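Local coordinates for biofilm-associated surface protein (Staphylococcus aureus, PDB 7C7U) that takes part in biofilm formation as a cell wall-anchored surface protein, binds calcium and probably serves as a switch that modulates functional amyloid formation, at residues E221-F226 and R326-L331; A578-T583 and I599-A604; T85-N90 and G140-D145; N208-S213 and A374-T379. All coordinates share one frame; numbering follows the deposited sequence.

How the interactions relate
The four contacts lie apart in an elongated chain, and none touches another. Interactions 1 and 4 reach the same five-stranded antiparallel sheet. Interaction 4 meets strand 210-220 near its start, and interaction 1 uses the loop after that strand; their nearest atoms are about 11 Å apart. Along the chain, interaction 1 is nested inside the loop closed by interaction 4. Interaction 3 belongs to the preceding mixed sheet, and its nearest atoms are about 13 Å from interaction 4. Interaction 2 is remote, with its centre about 64 Å from that of interaction 4. Four calcium sites, within residues 389-509, fall between interactions 4 and 2 in sequence; D77, N161, K162 and N164 hold a fifth.

Interaction 1. Residues E221-F226 and R326-L331; sequences ENVGEF and RVVLKL
V223 reaches from the loop 221-226 to strand 326-331 and packs on V328 and K330. Its CB carries two methyl groups. CG1 stands anti to the backbone N (chi1 180°) and makes the contact. This one methyl meets two partners: V328 CG1 at 3.7 Å from V223 CG1, and the CG methylene of K330. Both side chains cross the valine at a slant. The K330 chain then runs extended past G224, and its CE lies 4.5 Å from G224 N. G224 has a positive phi, 57°, where the loop turns.

At the other end, F226 approaches the end of the strand through its CB, which is 3.7 Å from L331 O. The ring leads away from the strand, with L331 O lying obliquely to it. L331 answers with CD1, 3.7 Å from F226 O. No direct hydrogen bond joins the segments. Instead a water accepts from F226 N at 2.8 Å and lies 2.8 Å from L331 O, to which it can donate.

The loop joins strands 210-220 and 228-237. Strand 323-331 lies between 228-237 and 265-272 in the antiparallel sheet, so the loop folds back from the edge strand over the end of a central one. V328 also packs on L230 and H271 of the flanking strands. Y285 touches both V223 and K330, while E221 packs on helix 397-404.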
loop_
_atom_site.group_PDB
_atom_site.type_symbol
_atom_site.label_atom_id
_atom_site.label_comp_id
_atom_site.label_asym_id
_atom_site.label_seq_id
_atom_site.Cartn_x
_atom_site.Cartn_y
_atom_site.Cartn_z
ATOM N N GLU A 221 7.856 5.733 7.424
ATOM C CA GLU A 221 7.525 5.423 8.810
ATOM C C GLU A 221 8.658 5.748 9.777
ATOM O O GLU A 221 8.407 5.887 10.979
ATOM C CB GLU A 221 7.162 3.946 8.939
ATOM C CG GLU A 221 8.304 3.002 8.578
ATOM C CD GLU A 221 8.309 2.589 7.108
ATOM O OE1 GLU A 221 7.910 3.403 6.230
ATOM O OE2 GLU A 221 8.712 1.439 6.827
ATOM N N ASN A 222 9.889 5.880 9.285
ATOM C CA ASN A 222 11.036 6.129 10.151
ATOM C C ASN A 222 11.184 7.588 10.563
ATOM O O ASN A 222 12.036 7.885 11.402
ATOM C CB ASN A 222 12.325 5.670 9.457
ATOM C CG ASN A 222 12.242 4.232 8.970
ATOM O OD1 ASN A 222 12.084 3.299 9.762
ATOM N ND2 ASN A 222 12.312 4.050 7.656
ATOM N N VAL A 223 10.409 8.507 9.989
ATOM C CA VAL A 223 10.528 9.919 10.336
ATOM C C VAL A 223 9.869 10.164 11.688
ATOM O O VAL A 223 8.695 9.835 11.888
ATOM C CB VAL A 223 9.896 10.804 9.246
ATOM C CG1 VAL A 223 10.019 12.269 9.614
ATOM C CG2 VAL A 223 10.514 10.510 7.881
ATOM N N GLY A 224 10.615 10.759 12.614
ATOM C CA GLY A 224 10.064 11.116 13.909
ATOM C C GLY A 224 9.485 9.918 14.642
ATOM O O GLY A 224 9.892 8.766 14.446
ATOM N N GLU A 225 8.492 10.184 15.483
ATOM C CA GLU A 225 7.869 9.107 16.242
ATOM C C GLU A 225 6.562 8.622 15.631
ATOM O O GLU A 225 6.077 7.550 16.015
ATOM C CB GLU A 225 7.623 9.546 17.689
ATOM C CG GLU A 225 8.900 9.793 18.491
ATOM C CD GLU A 225 9.744 8.537 18.670
ATOM O OE1 GLU A 225 9.181 7.472 19.010
ATOM O OE2 GLU A 225 10.979 8.616 18.473
ATOM N N PHE A 226 5.994 9.362 14.678
ATOM C CA PHE A 226 4.743 8.975 14.039
ATOM C C PHE A 226 4.882 8.812 12.532
ATOM O O PHE A 226 3.864 8.696 11.835
ATOM C CB PHE A 226 3.651 10.002 14.367
ATOM C CG PHE A 226 3.387 10.144 15.837
ATOM C CD1 PHE A 226 2.593 9.216 16.505
ATOM C CD2 PHE A 226 3.962 11.179 16.565
ATOM C CE1 PHE A 226 2.355 9.331 17.865
ATOM C CE2 PHE A 226 3.736 11.298 17.932
ATOM C CZ PHE A 226 2.927 10.366 18.585
ATOM N N ARG A 326 14.665 18.385 -0.605
ATOM C CA ARG A 326 13.748 17.568 0.194
ATOM C C ARG A 326 13.067 18.407 1.260
ATOM O O ARG A 326 13.735 19.070 2.066
ATOM C CB ARG A 326 14.464 16.397 0.854
ATOM C CG ARG A 326 13.582 15.659 1.887
ATOM C CD ARG A 326 14.231 14.332 2.300
ATOM N NE ARG A 326 14.020 13.307 1.277
ATOM C CZ ARG A 326 14.520 12.077 1.316
ATOM N NH1 ARG A 326 15.291 11.706 2.337
ATOM N NH2 ARG A 326 14.250 11.226 0.331
ATOM N N VAL A 327 11.744 18.349 1.298
ATOM C CA VAL A 327 10.972 18.907 2.399
ATOM C C VAL A 327 10.418 17.741 3.209
ATOM O O VAL A 327 9.872 16.794 2.636
ATOM C CB VAL A 327 9.849 19.825 1.899
ATOM C CG1 VAL A 327 8.997 20.326 3.079
ATOM C CG2 VAL A 327 10.452 21.020 1.145
ATOM N N VAL A 328 10.553 17.814 4.529
ATOM C CA VAL A 328 10.108 16.745 5.431
ATOM C C VAL A 328 8.966 17.259 6.293
ATOM O O VAL A 328 9.110 18.273 6.986
ATOM C CB VAL A 328 11.260 16.234 6.310
ATOM C CG1 VAL A 328 10.744 15.087 7.260
ATOM C CG2 VAL A 328 12.412 15.739 5.443
ATOM N N LEU A 329 7.839 16.548 6.275
ATOM C CA LEU A 329 6.704 16.856 7.137
ATOM C C LEU A 329 6.665 15.774 8.211
ATOM O O LEU A 329 6.409 14.609 7.899
ATOM C CB LEU A 329 5.395 16.873 6.358
ATOM C CG LEU A 329 5.340 17.484 4.966
ATOM C CD1 LEU A 329 3.934 17.248 4.447
ATOM C CD2 LEU A 329 5.703 18.975 5.003
ATOM N N LYS A 330 6.928 16.159 9.457
ATOM C CA LYS A 330 6.879 15.233 10.578
ATOM C C LYS A 330 5.441 15.136 11.082
ATOM O O LYS A 330 4.853 16.143 11.493
ATOM C CB LYS A 330 7.821 15.703 11.686
ATOM C CG LYS A 330 9.282 15.444 11.394
ATOM C CD LYS A 330 10.153 15.559 12.648
ATOM C CE LYS A 330 11.587 15.128 12.354
ATOM N NZ LYS A 330 12.524 15.305 13.502
ATOM N N LEU A 331 4.869 13.938 11.036
ATOM C CA LEU A 331 3.499 13.755 11.509
ATOM C C LEU A 331 3.433 13.850 13.030
ATOM O O LEU A 331 4.393 13.538 13.740
ATOM C CB LEU A 331 2.943 12.406 11.056
ATOM C CG LEU A 331 2.819 12.265 9.546
ATOM C CD1 LEU A 331 2.382 10.868 9.167
ATOM C CD2 LEU A 331 1.871 13.330 8.972
HETATM O O HOH W 1 6.548 11.769 13.350
#

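Interaction 2. Residues A578-T583 and I599-A604; sequences AGTVLT and ITVTDA
A beta hairpin of strands 581-588 and 591-600 has its open end here, where L582 pairs with I599 and V581 with T600. L582 and I599 form an antiparallel hydrogen-bonded pair. L582 N gives to I599 O at 2.6 Å, and I599 N returns to L582 O at 2.8 Å. V581 and T600 form the non-hydrogen-bonded pair; V581 CG2 lies 3.8 Å from T600 OG1.

Two more backbone hydrogen bonds follow beyond the paired residues. V601 N donates to T580 O at 2.9 Å. G579 N donates to V601 O at 2.7 Å.

One methyl of V601, CG2, meets two side chains. This CG2, anti to the carbonyl carbon, lies 3.2 Å from T580 OG1 and 4.1 Å from L582 CD1. T580 and V601 run alongside and point the same way, whereas L582 crosses V601 at a slant. T580 OG1 is hydrogen-bonded to E577 O. I526 packs on L582 and I599. The antiparallel pairing is that of a hairpin whose second strand, 591-600, lies at the edge of a four-stranded sheet.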
loop_
_atom_site.group_PDB
_atom_site.type_symbol
_atom_site.label_atom_id
_atom_site.label_comp_id
_atom_site.label_asym_id
_atom_site.label_seq_id
_atom_site.Cartn_x
_atom_site.Cartn_y
_atom_site.Cartn_z
ATOM N N ALA A 578 -14.509 -27.979 -3.574
ATOM C CA ALA A 578 -14.797 -26.797 -2.775
ATOM C C ALA A 578 -16.302 -26.641 -2.603
ATOM O O ALA A 578 -17.060 -26.688 -3.575
ATOM C CB ALA A 578 -14.201 -25.551 -3.430
ATOM N N GLY A 579 -16.734 -26.480 -1.355
ATOM C CA GLY A 579 -18.127 -26.312 -1.022
ATOM C C GLY A 579 -18.753 -27.511 -0.344
ATOM O O GLY A 579 -19.836 -27.375 0.242
ATOM N N THR A 580 -18.113 -28.676 -0.406
ATOM C CA THR A 580 -18.639 -29.836 0.302
ATOM C C THR A 580 -18.550 -29.612 1.807
ATOM O O THR A 580 -17.558 -29.083 2.318
ATOM C CB THR A 580 -17.890 -31.112 -0.099
ATOM O OG1 THR A 580 -16.484 -30.852 -0.185
ATOM C CG2 THR A 580 -18.391 -31.634 -1.440
ATOM N N VAL A 581 -19.604 -29.999 2.515
ATOM C CA VAL A 581 -19.725 -29.753 3.946
ATOM C C VAL A 581 -19.420 -31.045 4.690
ATOM O O VAL A 581 -19.891 -32.122 4.300
ATOM C CB VAL A 581 -21.120 -29.219 4.305
ATOM C CG1 VAL A 581 -21.254 -29.067 5.809
ATOM C CG2 VAL A 581 -21.363 -27.887 3.602
ATOM N N LEU A 582 -18.619 -30.938 5.748
ATOM C CA LEU A 582 -18.130 -32.075 6.510
ATOM C C LEU A 582 -18.616 -32.003 7.951
ATOM O O LEU A 582 -18.611 -30.931 8.564
ATOM C CB LEU A 582 -16.602 -32.117 6.488
ATOM C CG LEU A 582 -15.963 -32.268 5.110
ATOM C CD1 LEU A 582 -14.444 -32.256 5.215
ATOM C CD2 LEU A 582 -16.452 -33.548 4.470
ATOM N N THR A 583 -19.047 -33.143 8.486
ATOM C CA THR A 583 -19.316 -33.287 9.909
ATOM C C THR A 583 -18.658 -34.571 10.396
ATOM O O THR A 583 -18.181 -35.389 9.604
ATOM C CB THR A 583 -20.819 -33.318 10.227
ATOM O OG1 THR A 583 -21.440 -34.414 9.544
ATOM C CG2 THR A 583 -21.490 -32.007 9.806
ATOM N N ILE A 599 -17.712 -28.260 8.723
ATOM C CA ILE A 599 -16.557 -27.667 8.065
ATOM C C ILE A 599 -16.804 -27.709 6.563
ATOM O O ILE A 599 -17.154 -28.764 6.018
ATOM C CB ILE A 599 -15.250 -28.402 8.420
ATOM C CG1 ILE A 599 -14.911 -28.199 9.894
ATOM C CG2 ILE A 599 -14.102 -27.915 7.560
ATOM C CD1 ILE A 599 -14.685 -26.743 10.264
ATOM N N THR A 600 -16.634 -26.571 5.899
ATOM C CA THR A 600 -16.832 -26.474 4.457
ATOM C C THR A 600 -15.483 -26.468 3.750
ATOM O O THR A 600 -14.588 -25.702 4.117
ATOM C CB THR A 600 -17.629 -25.222 4.087
ATOM O OG1 THR A 600 -18.879 -25.226 4.787
ATOM C CG2 THR A 600 -17.895 -25.189 2.591
ATOM N N VAL A 601 -15.341 -27.328 2.742
ATOM C CA VAL A 601 -14.108 -27.361 1.971
ATOM C C VAL A 601 -13.995 -26.070 1.173
ATOM O O VAL A 601 -14.968 -25.608 0.563
ATOM C CB VAL A 601 -14.068 -28.598 1.063
ATOM C CG1 VAL A 601 -12.745 -28.665 0.303
ATOM C CG2 VAL A 601 -14.285 -29.867 1.890
ATOM N N THR A 602 -12.813 -25.471 1.190
ATOM C CA THR A 602 -12.595 -24.184 0.551
ATOM C C THR A 602 -11.727 -24.334 -0.688
ATOM O O THR A 602 -11.186 -25.402 -0.985
ATOM C CB THR A 602 -11.951 -23.189 1.523
ATOM O OG1 THR A 602 -10.657 -23.674 1.908
ATOM C CG2 THR A 602 -12.830 -22.988 2.754
ATOM N N ASP A 603 -11.609 -23.227 -1.413
ATOM C CA ASP A 603 -10.801 -23.174 -2.619
ATOM C C ASP A 603 -9.341 -22.979 -2.223
ATOM O O ASP A 603 -9.004 -22.003 -1.543
ATOM C CB ASP A 603 -11.293 -22.043 -3.521
ATOM C CG ASP A 603 -10.552 -21.982 -4.837
ATOM O OD1 ASP A 603 -10.863 -22.788 -5.741
ATOM O OD2 ASP A 603 -9.655 -21.125 -4.963
ATOM N N ALA A 604 -8.479 -23.907 -2.649
ATOM C CA ALA A 604 -7.102 -23.953 -2.167
ATOM C C ALA A 604 -6.256 -22.761 -2.601
ATOM O O ALA A 604 -5.128 -22.623 -2.115
ATOM C CB ALA A 604 -6.427 -25.246 -2.631
#

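Interaction 3. Residues T85-N90 and G140-D145; sequences TKISAN and GKIELD
Strands 85-90 and 140-144 run antiparallel: the axes of these segments approach to 4.6 Å, at 173° between their N-to-C directions, with E143, I142 and K141 paired to K86, I87 and S88. T85 and K86 both face E143, which makes a classic beta bulge. T85 N donates to E143 O at 2.7 Å, and K86 N reaches the same oxygen only weakly. E143 N donates to K86 O, also at 2.7 Å. S88 and K141 exchange two more backbone bonds.

The strands belong to a large mixed sheet, where 84-90 also pairs with 98-104 and 133-144 with 52-61. On the buried face I87 CG1 meets I142 CG2 at 4.2 Å, and F55 touches both isoleucines.

On the other face K86 and E143 lie alongside and point the same way. The extended lysine brings its CD to 3.8 Å from E143 OE2. K86 NZ and E143 OE2 stay 4.6 Å apart, and a water bridges them. A second water accepts from S88 OG and donates to K141 O and, at 2.7 Å, to E143 OE2. Both waters thus grip OE2. Beyond the bulge, T85 CG2 packs on D145 CB, and D145 OD1 is hydrogen-bonded to H83 ND1.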
loop_
_atom_site.group_PDB
_atom_site.type_symbol
_atom_site.label_atom_id
_atom_site.label_comp_id
_atom_site.label_asym_id
_atom_site.label_seq_id
_atom_site.Cartn_x
_atom_site.Cartn_y
_atom_site.Cartn_z
ATOM N N THR A 85 -8.004 9.024 -26.152
ATOM C CA THR A 85 -8.072 8.128 -27.292
ATOM C C THR A 85 -6.714 7.567 -27.679
ATOM O O THR A 85 -6.636 6.443 -28.186
ATOM C CB THR A 85 -8.684 8.860 -28.493
ATOM O OG1 THR A 85 -7.753 9.828 -28.980
ATOM C CG2 THR A 85 -9.966 9.572 -28.092
ATOM N N LYS A 86 -5.639 8.306 -27.420
ATOM C CA LYS A 86 -4.305 7.884 -27.802
ATOM C C LYS A 86 -3.295 8.688 -26.999
ATOM O O LYS A 86 -3.481 9.891 -26.788
ATOM C CB LYS A 86 -4.077 8.108 -29.307
ATOM C CG LYS A 86 -2.827 7.448 -29.866
ATOM C CD LYS A 86 -2.815 7.541 -31.382
ATOM C CE LYS A 86 -1.510 7.012 -31.942
ATOM N NZ LYS A 86 -1.326 7.354 -33.382
ATOM N N ILE A 87 -2.214 8.026 -26.594
ATOM C CA ILE A 87 -1.045 8.676 -26.015
ATOM C C ILE A 87 0.172 8.189 -26.782
ATOM O O ILE A 87 0.311 6.984 -27.032
ATOM C CB ILE A 87 -0.872 8.379 -24.514
ATOM C CG1 ILE A 87 -2.131 8.748 -23.714
ATOM C CG2 ILE A 87 0.329 9.145 -23.950
ATOM C CD1 ILE A 87 -1.978 8.491 -22.234
ATOM N N SER A 88 1.041 9.117 -27.166
ATOM C CA SER A 88 2.250 8.763 -27.900
ATOM C C SER A 88 3.300 9.844 -27.684
ATOM O O SER A 88 2.986 10.979 -27.317
ATOM C CB SER A 88 1.977 8.598 -29.397
ATOM O OG SER A 88 1.623 9.855 -29.956
ATOM N N ALA A 89 4.552 9.472 -27.954
ATOM C CA ALA A 89 5.682 10.383 -27.865
ATOM C C ALA A 89 6.797 9.849 -28.751
ATOM O O ALA A 89 6.849 8.656 -29.059
ATOM C CB ALA A 89 6.169 10.529 -26.417
ATOM N N ASN A 90 7.702 10.746 -29.131
ATOM C CA ASN A 90 8.894 10.371 -29.886
ATOM C C ASN A 90 9.966 9.866 -28.938
ATOM O O ASN A 90 10.271 10.536 -27.951
ATOM C CB ASN A 90 9.451 11.568 -30.647
ATOM C CG ASN A 90 8.538 12.035 -31.744
ATOM O OD1 ASN A 90 7.578 11.356 -32.091
ATOM N ND2 ASN A 90 8.843 13.191 -32.314
ATOM N N GLY A 140 5.347 14.565 -27.069
ATOM C CA GLY A 140 4.316 13.755 -26.447
ATOM C C GLY A 140 2.958 14.387 -26.675
ATOM O O GLY A 140 2.811 15.612 -26.652
ATOM N N LYS A 141 1.959 13.535 -26.938
ATOM C CA LYS A 141 0.596 13.991 -27.195
ATOM C C LYS A 141 -0.389 13.075 -26.479
ATOM O O LYS A 141 -0.436 11.874 -26.754
ATOM C CB LYS A 141 0.289 14.015 -28.698
ATOM C CG LYS A 141 1.209 14.918 -29.509
ATOM C CD LYS A 141 0.752 14.996 -30.965
ATOM C CE LYS A 141 1.739 15.804 -31.803
ATOM N NZ LYS A 141 1.479 15.667 -33.265
ATOM N N ILE A 142 -1.173 13.646 -25.578
ATOM C CA ILE A 142 -2.341 12.970 -25.013
ATOM C C ILE A 142 -3.523 13.423 -25.853
ATOM O O ILE A 142 -3.912 14.589 -25.802
ATOM C CB ILE A 142 -2.555 13.313 -23.535
ATOM C CG1 ILE A 142 -1.328 12.969 -22.710
ATOM C CG2 ILE A 142 -3.809 12.553 -22.938
ATOM C CD1 ILE A 142 -1.330 13.702 -21.375
ATOM N N GLU A 143 -4.057 12.522 -26.670
ATOM C CA GLU A 143 -5.146 12.845 -27.581
ATOM C C GLU A 143 -6.465 12.446 -26.929
ATOM O O GLU A 143 -6.569 11.358 -26.353
ATOM C CB GLU A 143 -4.954 12.136 -28.925
ATOM C CG GLU A 143 -3.641 12.520 -29.625
ATOM C CD GLU A 143 -3.481 11.873 -30.986
ATOM O OE1 GLU A 143 -4.449 11.901 -31.776
ATOM O OE2 GLU A 143 -2.383 11.342 -31.260
ATOM N N LEU A 144 -7.448 13.339 -27.002
ATOM C CA LEU A 144 -8.719 13.229 -26.297
ATOM C C LEU A 144 -9.893 13.273 -27.268
ATOM O O LEU A 144 -9.834 13.932 -28.313
ATOM C CB LEU A 144 -8.885 14.366 -25.274
ATOM C CG LEU A 144 -7.728 14.634 -24.310
ATOM C CD1 LEU A 144 -7.888 15.986 -23.604
ATOM C CD2 LEU A 144 -7.616 13.485 -23.303
ATOM N N ASP A 145 -10.994 12.621 -26.875
ATOM C CA ASP A 145 -12.191 12.541 -27.711
ATOM C C ASP A 145 -13.052 13.801 -27.669
ATOM O O ASP A 145 -14.141 13.811 -28.253
ATOM C CB ASP A 145 -13.032 11.316 -27.312
ATOM C CG ASP A 145 -13.636 11.423 -25.914
ATOM O OD1 ASP A 145 -13.681 12.528 -25.333
ATOM O OD2 ASP A 145 -14.085 10.375 -25.398
HETATM O O HOH W 2 -1.583 9.868 -33.508
HETATM O O HOH W 3 -0.862 10.453 -29.206
#

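Interaction 4. Residues N208-S213 and A374-T379; sequences NAFKAS and ALINNT
The F210 ring of strand 210-213 meets I376 and T379 of the loop 374-379. I376 CG2 sits in the ring plane at the edge, 4.0 Å from F210 CD2. T379 CG2 comes at a slant and closer, 3.3 Å from the same F210 CD2. A209 CB lies over one face of the ring, offset toward its rim. The ring CG is anti to the carbonyl carbon (chi1 -60°), which carries the phenyl group toward the loop.

N378 approaches F210 on the backbone side. With chi1 at -67°, N378 CG sits beside its own backbone N, and this brings the amide to the strand. N378 ND2 donates to F210 O at 3.1 Å, with an angle of 163° at the hydrogen. The acceptor lies almost in the amide plane. F210 is held at its amide too: a water accepts from F210 N and lies 2.7 Å from N377 O, to which it can donate.

The loop keeps its shape through a type II beta turn from I376 to T379. I376 O accepts from T379 N at 3.1 Å and from T379 OG1 at 2.9 Å, both from the same face of the carbonyl plane. S213 packs its CB 3.5 Å from N378 O.

Strand 210-220 is the edge of the five-stranded sheet, beside 228-237, whose I235 packs on F210 and S213. The loop links strands 359-369 and 381-388 of the neighbouring four-stranded sheet. F241 meets the F210 ring, W251 packs on I376, and H58 of strand 52-61 touches K211 and A212.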
loop_
_atom_site.group_PDB
_atom_site.type_symbol
_atom_site.label_atom_id
_atom_site.label_comp_id
_atom_site.label_asym_id
_atom_site.label_seq_id
_atom_site.Cartn_x
_atom_site.Cartn_y
_atom_site.Cartn_z
ATOM N N ASN A 208 18.740 29.793 -18.946
ATOM C CA ASN A 208 18.902 28.503 -19.611
ATOM C C ASN A 208 19.501 27.418 -18.710
ATOM O O ASN A 208 19.891 26.360 -19.215
ATOM C CB ASN A 208 19.751 28.657 -20.875
ATOM C CG ASN A 208 19.551 27.504 -21.844
ATOM O OD1 ASN A 208 18.418 27.122 -22.158
ATOM N ND2 ASN A 208 20.651 26.899 -22.274
ATOM N N ALA A 209 19.577 27.645 -17.393
ATOM C CA ALA A 209 20.263 26.702 -16.505
ATOM C C ALA A 209 19.494 25.387 -16.335
ATOM O O ALA A 209 20.095 24.307 -16.262
ATOM C CB ALA A 209 20.488 27.342 -15.131
ATOM N N PHE A 210 18.180 25.444 -16.259
ATOM C CA PHE A 210 17.414 24.282 -15.826
ATOM C C PHE A 210 16.452 23.844 -16.923
ATOM O O PHE A 210 15.907 24.666 -17.659
ATOM C CB PHE A 210 16.676 24.582 -14.528
ATOM C CG PHE A 210 17.591 24.941 -13.379
ATOM C CD1 PHE A 210 18.527 24.018 -12.903
ATOM C CD2 PHE A 210 17.510 26.183 -12.771
ATOM C CE1 PHE A 210 19.374 24.344 -11.838
ATOM C CE2 PHE A 210 18.338 26.520 -11.731
ATOM C CZ PHE A 210 19.285 25.591 -11.251
ATOM N N LYS A 211 16.286 22.534 -17.056
ATOM C CA LYS A 211 15.477 21.962 -18.123
ATOM C C LYS A 211 14.049 21.670 -17.669
ATOM O O LYS A 211 13.087 21.925 -18.404
ATOM C CB LYS A 211 16.134 20.670 -18.628
ATOM C CG LYS A 211 15.461 20.052 -19.819
ATOM C CD LYS A 211 16.015 18.658 -20.110
ATOM C CE LYS A 211 17.484 18.704 -20.500
ATOM N NZ LYS A 211 17.719 19.648 -21.619
ATOM N N ALA A 212 13.879 21.152 -16.462
ATOM C CA ALA A 212 12.538 20.744 -16.058
ATOM C C ALA A 212 12.571 20.427 -14.581
ATOM O O ALA A 212 13.645 20.240 -14.005
ATOM C CB ALA A 212 12.068 19.532 -16.858
ATOM N N SER A 213 11.385 20.364 -13.967
ATOM C CA SER A 213 11.325 20.023 -12.557
ATOM C C SER A 213 10.061 19.242 -12.267
ATOM O O SER A 213 9.006 19.489 -12.853
ATOM C CB SER A 213 11.367 21.272 -11.672
ATOM O OG SER A 213 11.323 20.948 -10.305
ATOM N N ALA A 374 10.794 36.786 -8.951
ATOM C CA ALA A 374 10.484 36.190 -10.240
ATOM C C ALA A 374 10.956 34.746 -10.276
ATOM O O ALA A 374 11.951 34.389 -9.649
ATOM C CB ALA A 374 11.119 36.993 -11.378
ATOM N N LEU A 375 10.220 33.912 -11.013
ATOM C CA LEU A 375 10.481 32.475 -11.050
ATOM C C LEU A 375 11.748 32.173 -11.849
ATOM O O LEU A 375 11.908 32.637 -12.987
ATOM C CB LEU A 375 9.285 31.744 -11.679
ATOM C CG LEU A 375 9.480 30.263 -12.036
ATOM C CD1 LEU A 375 9.533 29.479 -10.760
ATOM C CD2 LEU A 375 8.360 29.698 -12.926
ATOM N N ILE A 376 12.655 31.397 -11.258
ATOM C CA ILE A 376 13.770 30.872 -12.032
ATOM C C ILE A 376 13.225 29.859 -13.025
ATOM O O ILE A 376 12.517 28.916 -12.646
ATOM C CB ILE A 376 14.836 30.244 -11.117
ATOM C CG1 ILE A 376 15.300 31.214 -10.013
ATOM C CG2 ILE A 376 16.048 29.772 -11.973
ATOM C CD1 ILE A 376 15.906 32.550 -10.558
ATOM N N ASN A 377 13.553 30.056 -14.300
ATOM C CA ASN A 377 13.000 29.254 -15.391
ATOM C C ASN A 377 13.123 27.761 -15.109
ATOM O O ASN A 377 14.218 27.249 -14.840
ATOM C CB ASN A 377 13.731 29.576 -16.687
ATOM C CG ASN A 377 12.905 29.269 -17.944
ATOM O OD1 ASN A 377 11.721 28.968 -17.883
ATOM N ND2 ASN A 377 13.549 29.371 -19.093
ATOM N N ASN A 378 11.979 27.077 -15.175
ATOM C CA ASN A 378 11.875 25.622 -15.133
ATOM C C ASN A 378 12.223 25.037 -13.770
ATOM O O ASN A 378 12.619 23.873 -13.678
ATOM C CB ASN A 378 12.736 24.992 -16.256
ATOM C CG ASN A 378 12.178 25.311 -17.638
ATOM O OD1 ASN A 378 10.978 25.453 -17.778
ATOM N ND2 ASN A 378 13.035 25.437 -18.645
ATOM N N THR A 379 12.062 25.801 -12.690
ATOM C CA THR A 379 12.318 25.246 -11.371
ATOM C C THR A 379 11.031 24.969 -10.593
ATOM O O THR A 379 11.105 24.598 -9.424
ATOM C CB THR A 379 13.236 26.153 -10.541
ATOM O OG1 THR A 379 12.566 27.382 -10.242
ATOM C CG2 THR A 379 14.566 26.454 -11.295
HETATM O O HOH W 4 16.660 27.881 -15.821
#